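Local coordinates for protein putative cathepsin d (Ixodes ricinus, PDB 5N7Q) that probably cleaves peptide bonds within proteins as a cathepsin D-like aspartic peptidase of the A1 family, and is bound by the inhibitor pepstatin A, at residues Q153-V158 against Y323-R328. Residues are numbered along the deposited sequence; the frame is centred on the assembly and turned at random.
Sequences QNVFSV and YTIFDR
F156 and F326 form one of the two hydrogen-bonded pairs of two antiparallel strands, 155-158 and 323-327, whose axes approach to 4.7 Å; F326 N gives the straighter bond, 2.8 Å to F156 O, and F156 N returns one to F326 O. V158 N to T324 O and R328 N to N154 O carry the pairing outward, while the return bond from T324 N to V158 O is weak.

Both phenylalanines project on the same side of the sheet. F156 CG sits between its backbone N and carbonyl carbon (chi1 59°), which swings the ring over its neighbour: F326 CB lies over one face, a CH-pi contact 3.6 Å from the F156 ring centroid. The two rings are nearly parallel (12°) but slid apart, so CE1 of F156 touches CD1 of F326 at 3.4 Å. Beta-branched V158 suits an extended backbone, and its CG2 packs on F326 CE1. The F326 side chain comes within about 7 Å of that of D227, a predicted catalytic aspartate.

The reverse face is more polar. V155 CG1 rests against the carboxylate of D327, 3.6 Å from CG, while OD2 of that aspartate forms a salt bridge with R332. Small S157 leaves room for Y323, whose OH comes 3.2 Å from S157 CB and is hydrogen-bonded to D178 N; a water at the ring's edge accepts from Y323 OH and donates to S157 O. S157 OG is hydrogen-bonded to G176 O.

The pair lies within the antiparallel interdomain sheet of pepsin-like peptidases, between strands 170-174 and 332-337, which pair with 155-160 and 322-327 respectively. W197 meets the F326 ring edge-to-face, F141 of helix 140-146 does the same for F156, and R328 reaches D142 of that helix in a salt bridge.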
# COMPACT_ATOMS: atom_id res chain seq x y z
N GLN A 153 -21.90 5.59 -1.23
CA GLN A 153 -20.95 4.67 -1.82
C GLN A 153 -19.63 4.76 -1.05
O GLN A 153 -18.67 5.39 -1.51
CB GLN A 153 -20.81 4.99 -3.31
CG GLN A 153 -19.81 4.17 -4.12
CD GLN A 153 -20.06 2.66 -4.11
OE1 GLN A 153 -20.49 2.10 -3.10
NE2 GLN A 153 -19.76 2.00 -5.22
N ASN A 154 -19.59 4.10 0.11
CA ASN A 154 -18.46 4.19 1.02
C ASN A 154 -17.41 3.12 0.69
O ASN A 154 -17.15 2.20 1.46
CB ASN A 154 -18.90 4.12 2.48
CG ASN A 154 -19.81 5.26 2.84
OD1 ASN A 154 -19.42 6.43 2.77
ND2 ASN A 154 -21.05 4.94 3.19
N VAL A 155 -16.84 3.29 -0.49
CA VAL A 155 -15.76 2.45 -1.00
C VAL A 155 -14.69 3.34 -1.59
O VAL A 155 -14.94 4.49 -1.92
CB VAL A 155 -16.25 1.46 -2.10
CG1 VAL A 155 -17.53 0.75 -1.67
CG2 VAL A 155 -16.38 2.14 -3.46
N PHE A 156 -13.48 2.80 -1.70
CA PHE A 156 -12.45 3.42 -2.53
C PHE A 156 -11.79 2.33 -3.35
O PHE A 156 -11.68 1.19 -2.91
CB PHE A 156 -11.45 4.25 -1.72
CG PHE A 156 -10.69 3.50 -0.67
CD1 PHE A 156 -9.50 2.85 -0.98
CD2 PHE A 156 -11.17 3.38 0.64
CE1 PHE A 156 -8.80 2.14 -0.02
CE2 PHE A 156 -10.46 2.68 1.61
CZ PHE A 156 -9.27 2.05 1.26
N SER A 157 -11.42 2.70 -4.56
CA SER A 157 -10.88 1.74 -5.52
C SER A 157 -9.52 2.18 -6.05
O SER A 157 -9.33 3.35 -6.37
CB SER A 157 -11.84 1.59 -6.69
OG SER A 157 -13.11 1.17 -6.24
N VAL A 158 -8.57 1.24 -6.13
CA VAL A 158 -7.18 1.56 -6.42
C VAL A 158 -6.68 0.92 -7.73
O VAL A 158 -6.77 -0.28 -7.92
CB VAL A 158 -6.26 1.14 -5.25
CG1 VAL A 158 -4.82 1.50 -5.59
CG2 VAL A 158 -6.71 1.75 -3.92
N TYR A 323 -7.11 -4.58 -10.24
CA TYR A 323 -7.83 -3.43 -9.71
C TYR A 323 -8.59 -3.85 -8.44
O TYR A 323 -9.19 -4.92 -8.42
CB TYR A 323 -8.80 -2.96 -10.77
CG TYR A 323 -9.53 -1.67 -10.50
CD1 TYR A 323 -8.82 -0.46 -10.34
CD2 TYR A 323 -10.91 -1.61 -10.44
CE1 TYR A 323 -9.48 0.73 -10.11
CE2 TYR A 323 -11.57 -0.43 -10.21
CZ TYR A 323 -10.87 0.75 -10.07
OH TYR A 323 -11.53 1.94 -9.87
N THR A 324 -8.52 -3.02 -7.39
CA THR A 324 -8.96 -3.47 -6.09
C THR A 324 -9.93 -2.47 -5.52
O THR A 324 -9.70 -1.27 -5.53
CB THR A 324 -7.80 -3.69 -5.13
OG1 THR A 324 -6.88 -4.61 -5.73
CG2 THR A 324 -8.25 -4.30 -3.84
N ILE A 325 -11.03 -3.00 -5.02
CA ILE A 325 -12.13 -2.25 -4.40
C ILE A 325 -12.10 -2.54 -2.91
O ILE A 325 -12.18 -3.69 -2.49
CB ILE A 325 -13.50 -2.68 -4.96
CG1 ILE A 325 -13.63 -2.38 -6.47
CG2 ILE A 325 -14.60 -1.90 -4.25
CD1 ILE A 325 -12.92 -3.36 -7.38
N PHE A 326 -12.00 -1.48 -2.10
CA PHE A 326 -11.98 -1.55 -0.64
C PHE A 326 -13.34 -1.00 -0.18
O PHE A 326 -13.59 0.20 -0.25
CB PHE A 326 -10.83 -0.72 -0.10
CG PHE A 326 -9.47 -1.21 -0.50
CD1 PHE A 326 -8.91 -0.83 -1.73
CD2 PHE A 326 -8.75 -2.01 0.36
CE1 PHE A 326 -7.65 -1.30 -2.09
CE2 PHE A 326 -7.49 -2.48 0.00
CZ PHE A 326 -6.94 -2.10 -1.22
N ASP A 327 -14.21 -1.89 0.29
CA ASP A 327 -15.63 -1.58 0.54
C ASP A 327 -15.93 -1.59 2.03
O ASP A 327 -15.97 -2.65 2.65
CB ASP A 327 -16.47 -2.61 -0.24
CG ASP A 327 -17.97 -2.45 -0.09
OD1 ASP A 327 -18.42 -1.79 0.86
OD2 ASP A 327 -18.67 -3.02 -0.99
N ARG A 328 -16.17 -0.39 2.58
CA ARG A 328 -16.48 -0.24 4.00
C ARG A 328 -17.96 -0.39 4.26
O ARG A 328 -18.35 -0.59 5.41
CB ARG A 328 -15.99 1.12 4.56
CG ARG A 328 -14.48 1.19 4.68
CD ARG A 328 -13.92 0.36 5.84
NE ARG A 328 -14.45 0.84 7.11
CZ ARG A 328 -13.93 1.83 7.83
NH1 ARG A 328 -12.83 2.46 7.41
NH2 ARG A 328 -14.53 2.25 8.95
O HOH W 1 -9.62 3.89 -9.40